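Side-chain contacts in linoleate 11-lipoxygenase (Gaeumannomyces graminis, PDB 5FX8), which uses a catalytic manganese ion to oxygenate linoleic and alpha-linolenic acids to their 11S- and 13R-hydroperoxides: residues A[123-128]-A[134-139]; A[260-263]-A[269-272]; A[481-486]-A[611-616]. All blocks are in the same frame, centred on the assembly; numbering follows the deposited sequence.

Contact 1 (A[123-128]-A[134-139])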
loop_
_atom_site.group_PDB
_atom_site.type_symbol
_atom_site.label_atom_id
_atom_site.label_comp_id
_atom_site.label_asym_id
_atom_site.label_seq_id
_atom_site.Cartn_x
_atom_site.Cartn_y
_atom_site.Cartn_z
ATOM N N THR A 123 13.771 23.909 -4.256
ATOM C CA THR A 123 14.874 24.767 -3.853
ATOM C C THR A 123 15.227 25.738 -4.960
ATOM O O THR A 123 15.448 26.927 -4.705
ATOM C CB THR A 123 16.094 23.935 -3.481
ATOM O OG1 THR A 123 15.792 23.138 -2.328
ATOM C CG2 THR A 123 17.257 24.847 -3.188
ATOM N N SER A 124 15.248 25.259 -6.202
ATOM C CA SER A 124 15.589 26.147 -7.302
ATOM C C SER A 124 14.556 27.251 -7.481
ATOM O O SER A 124 14.881 28.317 -8.002
ATOM C CB SER A 124 15.721 25.355 -8.581
ATOM O OG SER A 124 14.443 24.932 -8.958
ATOM N N ARG A 125 13.311 27.021 -7.088
ATOM C CA ARG A 125 12.299 28.053 -7.234
ATOM C C ARG A 125 12.204 28.944 -6.015
ATOM O O ARG A 125 11.241 29.704 -5.885
ATOM C CB ARG A 125 10.937 27.432 -7.528
ATOM C CG ARG A 125 10.835 26.782 -8.883
ATOM C CD ARG A 125 9.643 25.858 -8.929
ATOM N NE ARG A 125 9.498 25.204 -10.224
ATOM C CZ ARG A 125 8.653 25.601 -11.168
ATOM N NH1 ARG A 125 7.864 26.645 -10.957
ATOM N NH2 ARG A 125 8.592 24.953 -12.323
ATOM N N GLY A 126 13.169 28.868 -5.117
ATOM C CA GLY A 126 13.170 29.739 -3.983
ATOM C C GLY A 126 12.427 29.246 -2.775
ATOM O O GLY A 126 12.334 29.982 -1.795
ATOM N N GLY A 127 11.899 28.045 -2.793
ATOM C CA GLY A 127 11.281 27.564 -1.579
ATOM C C GLY A 127 9.832 27.996 -1.462
ATOM O O GLY A 127 9.178 28.343 -2.444
ATOM N N PHE A 128 9.322 27.946 -0.237
ATOM C CA PHE A 128 7.930 28.258 0.041
ATOM C C PHE A 128 7.875 29.663 0.608
ATOM O O PHE A 128 8.369 29.910 1.710
ATOM C CB PHE A 128 7.302 27.283 1.037
ATOM C CG PHE A 128 7.279 25.862 0.584
ATOM C CD1 PHE A 128 7.237 25.550 -0.754
ATOM C CD2 PHE A 128 7.297 24.830 1.513
ATOM C CE1 PHE A 128 7.222 24.249 -1.159
ATOM C CE2 PHE A 128 7.273 23.517 1.102
ATOM C CZ PHE A 128 7.238 23.229 -0.229
ATOM N N PHE A 134 3.213 25.231 -1.944
ATOM C CA PHE A 134 3.161 23.819 -1.620
ATOM C C PHE A 134 2.741 22.978 -2.806
ATOM O O PHE A 134 3.017 21.784 -2.822
ATOM C CB PHE A 134 2.218 23.575 -0.458
ATOM C CG PHE A 134 2.877 23.623 0.872
ATOM C CD1 PHE A 134 3.480 22.497 1.403
ATOM C CD2 PHE A 134 2.905 24.787 1.598
ATOM C CE1 PHE A 134 4.099 22.537 2.637
ATOM C CE2 PHE A 134 3.522 24.831 2.837
ATOM C CZ PHE A 134 4.114 23.703 3.354
ATOM N N ALA A 135 2.103 23.569 -3.808
ATOM C CA ALA A 135 1.772 22.797 -4.993
ATOM C C ALA A 135 3.014 22.393 -5.768
ATOM O O ALA A 135 2.978 21.413 -6.509
ATOM C CB ALA A 135 0.822 23.584 -5.888
ATOM N N LEU A 136 4.113 23.137 -5.629
ATOM C CA LEU A 136 5.373 22.740 -6.241
ATOM C C LEU A 136 5.822 21.381 -5.753
ATOM O O LEU A 136 6.553 20.685 -6.451
ATOM C CB LEU A 136 6.455 23.770 -5.934
ATOM C CG LEU A 136 6.153 25.207 -6.313
ATOM C CD1 LEU A 136 7.083 26.097 -5.557
ATOM C CD2 LEU A 136 6.343 25.374 -7.785
ATOM N N LEU A 137 5.394 20.992 -4.569
ATOM C CA LEU A 137 5.675 19.669 -4.064
ATOM C C LEU A 137 5.110 18.561 -4.952
ATOM O O LEU A 137 5.648 17.452 -4.957
ATOM C CB LEU A 137 5.099 19.615 -2.672
ATOM C CG LEU A 137 5.559 18.638 -1.635
ATOM C CD1 LEU A 137 7.025 18.727 -1.486
ATOM C CD2 LEU A 137 4.850 19.073 -0.383
ATOM N N TYR A 138 4.069 18.838 -5.731
ATOM C CA TYR A 138 3.308 17.799 -6.416
ATOM C C TYR A 138 3.258 17.958 -7.926
ATOM O O TYR A 138 3.253 16.964 -8.646
ATOM C CB TYR A 138 1.876 17.772 -5.866
ATOM C CG TYR A 138 1.760 17.394 -4.412
ATOM C CD1 TYR A 138 2.023 16.108 -3.998
ATOM C CD2 TYR A 138 1.379 18.315 -3.469
ATOM C CE1 TYR A 138 1.920 15.754 -2.706
ATOM C CE2 TYR A 138 1.272 17.969 -2.165
ATOM C CZ TYR A 138 1.542 16.683 -1.791
ATOM O OH TYR A 138 1.440 16.301 -0.491
ATOM N N ASN A 139 3.196 19.174 -8.437
ATOM C CA ASN A 139 2.976 19.357 -9.863
ATOM C C ASN A 139 4.149 18.821 -10.650
ATOM O O ASN A 139 5.260 19.337 -10.542
ATOM C CB ASN A 139 2.765 20.826 -10.174
ATOM C CG ASN A 139 1.486 21.338 -9.588
ATOM O OD1 ASN A 139 0.607 20.553 -9.229
ATOM N ND2 ASN A 139 1.366 22.651 -9.474
#
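An aromatic stack between Phe128 and Phe134, flanked by an aliphatic contact of Arg125 with Leu136, makes this a largely apolar side-chain contact in which the chain folds back on itself just past the C-terminal end of helix 86-124. The two phenyl rings lie face to face with their centroids 4.3 Å apart, yet they are not truly parallel, the planes being inclined by 29°. As a result the rings approach unevenly: CE2 of Phe128 lies over one face of the Phe134 ring toward its rim, 3.7 Å from CE1 of Phe134. Phe128 reaches this position with CG anti to its own carbonyl carbon (chi1 -61°), and the long axes of the two side chains cross at about a right angle. The turn that allows the return is a Schellman motif. Gly126, with positive phi, is its C-prime residue; its N bonds to Thr123 O at 3.0 Å, while Gly127 N reaches back to Ile122 O. Arg125, the first residue to leave helical geometry, extends its chain from CG to NE and meets Leu136 through a single methyl: CD2 of Leu136 lies 3.5 Å from CD of Arg125 and 3.7 Å from its NH1. The methyl lies against the outer part of the arginine chain, from CD to the guanidinium, which has a long, weak ion pair with Asp121 on the preceding helix turn. The 3-10 segment 134-137 that carries Phe134 and Leu136 ends with Ala135 O accepting from both Tyr138 N, at 2.9 Å, and Asn139 N. Beyond the contact, Phe134 packs on Leu493 and Leu520, and Glu526 accepts a hydrogen bond from the backbone N of Phe128.

Contact 2 (A[260-263]-A[269-272]); sequences LTYT and DDWL
Trp271 and Tyr262 meet the opposite backbone more than each other, the indole set against the peptide of Thr263 and the phenol ring beside the first turn of helix 268-305. The carbonyl carbon of Thr263 stands 3.1 Å above the Trp271 plane, nearer the edge of the six-membered ring than its middle, and is 3.3 Å from CE3 of Trp271. A trans first torsion (chi1 170°) swings the indole to the side of the tryptophan's own carbonyl carbon and over the end of strand 261-262. Tyr262 comes from the strand toward Asp270, and the two side chains cross at about a right angle, with ring and carboxylate planes 72° apart. CE2 of Tyr262 is 3.7 Å from CB of Asp270, and CD2 of Tyr262 lies 3.6 Å from the main-chain O of Asp270. Between the two aromatic residues the contact is looser, CB of Tyr262 to CE3 of Trp271 being 4.2 Å. Lys508 makes a cation-pi contact with the Tyr262 ring and also touches Asp270. No hydrogen bond joins the two segments, and edge strand and helix meet here by van der Waals contact; the indole NE1 bonds to Asp161 instead.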
loop_
_atom_site.group_PDB
_atom_site.type_symbol
_atom_site.label_atom_id
_atom_site.label_comp_id
_atom_site.label_asym_id
_atom_site.label_seq_id
_atom_site.Cartn_x
_atom_site.Cartn_y
_atom_site.Cartn_z
ATOM N N LEU A 260 -8.787 26.432 22.815
ATOM C CA LEU A 260 -9.677 27.300 22.070
ATOM C C LEU A 260 -10.658 26.488 21.223
ATOM O O LEU A 260 -10.436 25.318 20.916
ATOM C CB LEU A 260 -8.869 28.236 21.181
ATOM C CG LEU A 260 -7.888 29.145 21.907
ATOM C CD1 LEU A 260 -7.220 30.038 20.906
ATOM C CD2 LEU A 260 -8.625 29.959 22.900
ATOM N N THR A 261 -11.749 27.136 20.833
ATOM C CA THR A 261 -12.745 26.550 19.947
ATOM C C THR A 261 -12.859 27.425 18.712
ATOM O O THR A 261 -13.198 28.600 18.817
ATOM C CB THR A 261 -14.108 26.429 20.634
ATOM O OG1 THR A 261 -13.968 25.760 21.888
ATOM C CG2 THR A 261 -15.047 25.616 19.786
ATOM N N TYR A 262 -12.590 26.858 17.552
ATOM C CA TYR A 262 -12.646 27.576 16.288
ATOM C C TYR A 262 -13.911 27.243 15.498
ATOM O O TYR A 262 -14.575 26.227 15.713
ATOM C CB TYR A 262 -11.425 27.248 15.435
ATOM C CG TYR A 262 -10.109 27.609 16.054
ATOM C CD1 TYR A 262 -9.465 26.740 16.920
ATOM C CD2 TYR A 262 -9.488 28.796 15.735
ATOM C CE1 TYR A 262 -8.277 27.063 17.455
ATOM C CE2 TYR A 262 -8.306 29.117 16.268
ATOM C CZ TYR A 262 -7.705 28.253 17.128
ATOM O OH TYR A 262 -6.500 28.576 17.667
ATOM N N THR A 263 -14.209 28.101 14.540
ATOM C CA THR A 263 -15.421 27.996 13.748
ATOM C C THR A 263 -15.071 28.553 12.381
ATOM O O THR A 263 -14.094 29.298 12.264
ATOM C CB THR A 263 -16.571 28.780 14.423
ATOM O OG1 THR A 263 -17.126 28.009 15.492
ATOM C CG2 THR A 263 -17.640 29.106 13.500
ATOM N N ASP A 269 -7.271 32.618 8.710
ATOM C CA ASP A 269 -6.114 31.798 9.055
ATOM C C ASP A 269 -6.343 30.998 10.317
ATOM O O ASP A 269 -5.807 29.902 10.444
ATOM C CB ASP A 269 -4.872 32.648 9.220
ATOM C CG ASP A 269 -4.448 33.286 7.937
ATOM O OD1 ASP A 269 -4.638 32.655 6.883
ATOM O OD2 ASP A 269 -3.952 34.428 7.977
ATOM N N ASP A 270 -7.129 31.504 11.258
ATOM C CA ASP A 270 -7.407 30.695 12.435
ATOM C C ASP A 270 -8.205 29.456 12.068
ATOM O O ASP A 270 -7.906 28.357 12.542
ATOM C CB ASP A 270 -8.154 31.499 13.484
ATOM C CG ASP A 270 -7.269 32.499 14.188
ATOM O OD1 ASP A 270 -6.035 32.432 14.035
ATOM O OD2 ASP A 270 -7.819 33.358 14.903
ATOM N N TRP A 271 -9.240 29.610 11.241
ATOM C CA TRP A 271 -10.049 28.452 10.896
ATOM C C TRP A 271 -9.251 27.491 10.052
ATOM O O TRP A 271 -9.306 26.276 10.267
ATOM C CB TRP A 271 -11.318 28.865 10.162
ATOM C CG TRP A 271 -12.086 27.712 9.575
ATOM C CD1 TRP A 271 -12.295 27.484 8.268
ATOM C CD2 TRP A 271 -12.718 26.626 10.277
ATOM N NE1 TRP A 271 -13.032 26.334 8.084
ATOM C CE2 TRP A 271 -13.304 25.787 9.302
ATOM C CE3 TRP A 271 -12.848 26.280 11.625
ATOM C CZ2 TRP A 271 -14.003 24.637 9.626
ATOM C CZ3 TRP A 271 -13.560 25.129 11.949
ATOM C CH2 TRP A 271 -14.128 24.326 10.955
ATOM N N LEU A 272 -8.482 28.018 9.105
ATOM C CA LEU A 272 -7.653 27.142 8.295
ATOM C C LEU A 272 -6.673 26.368 9.167
ATOM O O LEU A 272 -6.493 25.159 8.984
ATOM C CB LEU A 272 -6.937 27.951 7.224
ATOM C CG LEU A 272 -5.944 27.192 6.357
ATOM C CD1 LEU A 272 -6.568 26.027 5.676
ATOM C CD2 LEU A 272 -5.373 28.100 5.328
#

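Contact 3 (A[481-486]-A[611-616]); sequences MNQGSP and VNPFFL. With MN (manganese (II) ion), chain I.
Gln483 and Pro613 meet from opposite directions, the amide of the glutamine against the CG-CD side of the proline ring. CD of Gln483 is 3.9 Å from CG of Pro613, and its OE1 approaches the same ring carbon to 3.8 Å. The glutamine chain is bent at chi2 (63°), which turns the amide aside from a straight extension; OE1 is hydrogen-bonded to Ser617, next to the C-terminal Val618. Asn612 adds a more distant touch, its OD1 4.4 Å from CG of Gln483, and is joined to the other segment through water. That water donates to OD1 of Asn612 at 2.6 Å and accepts, over a longer 3.3 Å, from Gly484 N, while ND2 of Asn612 bonds to Ala606 O. Gly484 lies in a type II' turn from Asn482 to Ser485, closed by Ser485 N bonding to Asn482 O. Immediately before Gln483, Asn482 turns its OD1 to the manganese ion, 2.4 Å away. With His290, His294, His478, the C-terminal carboxylate of Val618 and a water at 2.4 Å, this completes the metal site, an arrangement characteristic of lipoxygenases, in which the C-terminal tail enters the core to supply a ligand.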
loop_
_atom_site.group_PDB
_atom_site.type_symbol
_atom_site.label_atom_id
_atom_site.label_comp_id
_atom_site.label_asym_id
_atom_site.label_seq_id
_atom_site.Cartn_x
_atom_site.Cartn_y
_atom_site.Cartn_z
ATOM N N MET A 481 -7.072 3.386 4.593
ATOM C CA MET A 481 -6.350 4.026 5.682
ATOM C C MET A 481 -4.873 4.220 5.371
ATOM O O MET A 481 -4.298 5.234 5.743
ATOM C CB MET A 481 -6.492 3.204 6.963
ATOM C CG MET A 481 -7.890 3.068 7.491
ATOM S SD MET A 481 -8.507 4.605 8.154
ATOM C CE MET A 481 -8.655 4.157 9.879
ATOM N N ASN A 482 -4.260 3.267 4.689
ATOM C CA ASN A 482 -2.831 3.161 4.492
ATOM C C ASN A 482 -2.616 3.008 3.004
ATOM O O ASN A 482 -3.370 3.591 2.227
ATOM C CB ASN A 482 -2.283 1.969 5.261
ATOM C CG ASN A 482 -0.798 1.998 5.391
ATOM O OD1 ASN A 482 -0.131 0.978 5.228
ATOM N ND2 ASN A 482 -0.257 3.170 5.673
ATOM N N GLN A 483 -1.629 2.219 2.598
ATOM C CA GLN A 483 -1.313 1.973 1.187
ATOM C C GLN A 483 -1.120 3.327 0.501
ATOM O O GLN A 483 -0.338 4.145 1.005
ATOM C CB GLN A 483 -2.390 1.054 0.590
ATOM C CG GLN A 483 -1.975 0.297 -0.676
ATOM C CD GLN A 483 -0.815 -0.702 -0.514
ATOM O OE1 GLN A 483 -0.814 -1.565 0.354
ATOM N NE2 GLN A 483 0.143 -0.605 -1.392
ATOM N N GLY A 484 -1.778 3.610 -0.622
ATOM C CA GLY A 484 -1.575 4.864 -1.315
ATOM C C GLY A 484 -2.430 5.993 -0.840
ATOM O O GLY A 484 -2.336 7.114 -1.343
ATOM N N SER A 485 -3.248 5.748 0.149
ATOM C CA SER A 485 -4.177 6.781 0.593
ATOM C C SER A 485 -3.518 7.961 1.301
ATOM O O SER A 485 -3.898 9.090 1.040
ATOM C CB SER A 485 -5.242 6.166 1.479
ATOM O OG SER A 485 -6.184 5.571 0.642
ATOM N N PRO A 486 -2.571 7.771 2.213
ATOM C CA PRO A 486 -1.888 8.951 2.760
ATOM C C PRO A 486 -1.226 9.835 1.695
ATOM O O PRO A 486 -1.397 11.054 1.735
ATOM C CB PRO A 486 -0.883 8.326 3.737
ATOM C CG PRO A 486 -1.567 7.037 4.147
ATOM C CD PRO A 486 -2.235 6.542 2.950
ATOM N N VAL A 611 -6.130 -0.744 -8.856
ATOM C CA VAL A 611 -4.957 -0.053 -8.362
ATOM C C VAL A 611 -4.449 -0.684 -7.082
ATOM O O VAL A 611 -3.248 -0.730 -6.838
ATOM C CB VAL A 611 -5.288 1.442 -8.152
ATOM C CG1 VAL A 611 -4.107 2.176 -7.564
ATOM C CG2 VAL A 611 -5.736 2.063 -9.478
ATOM N N ASN A 612 -5.322 -1.169 -6.286
ATOM C CA ASN A 612 -4.927 -1.691 -5.001
ATOM C C ASN A 612 -4.419 -3.122 -5.108
ATOM O O ASN A 612 -4.831 -3.864 -5.979
ATOM C CB ASN A 612 -6.104 -1.611 -4.059
ATOM C CG ASN A 612 -6.360 -0.208 -3.644
ATOM O OD1 ASN A 612 -5.402 0.548 -3.491
ATOM N ND2 ASN A 612 -7.613 0.171 -3.463
ATOM N N PRO A 613 -3.516 -3.527 -4.241
ATOM C CA PRO A 613 -3.177 -4.939 -4.155
ATOM C C PRO A 613 -4.261 -5.706 -3.431
ATOM O O PRO A 613 -5.046 -5.145 -2.676
ATOM C CB PRO A 613 -1.881 -4.930 -3.337
ATOM C CG PRO A 613 -2.006 -3.806 -2.507
ATOM C CD PRO A 613 -2.746 -2.746 -3.264
ATOM N N PHE A 614 -4.238 -7.028 -3.615
ATOM C CA PHE A 614 -5.203 -7.904 -2.958
ATOM C C PHE A 614 -4.772 -8.315 -1.558
ATOM O O PHE A 614 -5.499 -9.056 -0.898
ATOM C CB PHE A 614 -5.472 -9.160 -3.807
ATOM C CG PHE A 614 -4.296 -10.087 -3.927
ATOM C CD1 PHE A 614 -3.982 -10.973 -2.916
ATOM C CD2 PHE A 614 -3.509 -10.070 -5.051
ATOM C CE1 PHE A 614 -2.894 -11.787 -3.017
ATOM C CE2 PHE A 614 -2.424 -10.881 -5.156
ATOM C CZ PHE A 614 -2.117 -11.745 -4.133
ATOM N N PHE A 615 -3.612 -7.880 -1.096
ATOM C CA PHE A 615 -3.060 -8.312 0.175
ATOM C C PHE A 615 -2.602 -7.084 0.933
ATOM O O PHE A 615 -2.606 -5.973 0.398
ATOM C CB PHE A 615 -1.903 -9.302 -0.030
ATOM C CG PHE A 615 -0.765 -8.746 -0.844
ATOM C CD1 PHE A 615 -0.861 -8.643 -2.235
ATOM C CD2 PHE A 615 0.412 -8.321 -0.223
ATOM C CE1 PHE A 615 0.195 -8.114 -2.988
ATOM C CE2 PHE A 615 1.475 -7.805 -0.973
ATOM C CZ PHE A 615 1.371 -7.696 -2.341
ATOM N N LEU A 616 -2.214 -7.295 2.189
ATOM C CA LEU A 616 -1.739 -6.234 3.086
ATOM C C LEU A 616 -0.261 -5.967 2.793
ATOM O O LEU A 616 0.628 -6.532 3.417
ATOM C CB LEU A 616 -1.966 -6.628 4.543
ATOM C CG LEU A 616 -3.384 -6.964 5.058
ATOM C CD1 LEU A 616 -3.340 -7.764 6.344
ATOM C CD2 LEU A 616 -4.260 -5.754 5.273
HETATM MN MN MN I . -0.547 -1.081 6.425
HETATM O O HOH W 1 -4.426 2.670 -2.276
HETATM O O HOH W 2 1.385 -0.275 7.660
#

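Only contact 3 belongs to the catalytic centre, its centre about 8 Å from the centre of the chain and its residues including a manganese ligand; contacts 1 and 2, with centres about 30 and 28 Å from that point, lie away from the metal site. The centres of contacts 1 and 2 are about 27 Å apart, those of 2 and 3 about 33 Å. None of the three touch, although contacts 1 and 3 approach to about 6 Å between nearest atoms. Helix 268-305 nevertheless connects the periphery with the metal: its first turn takes part in contact 2, and farther along it carries His290 and His294. Helix 526-539 similarly packs on residues of both 134-139 and 481-486.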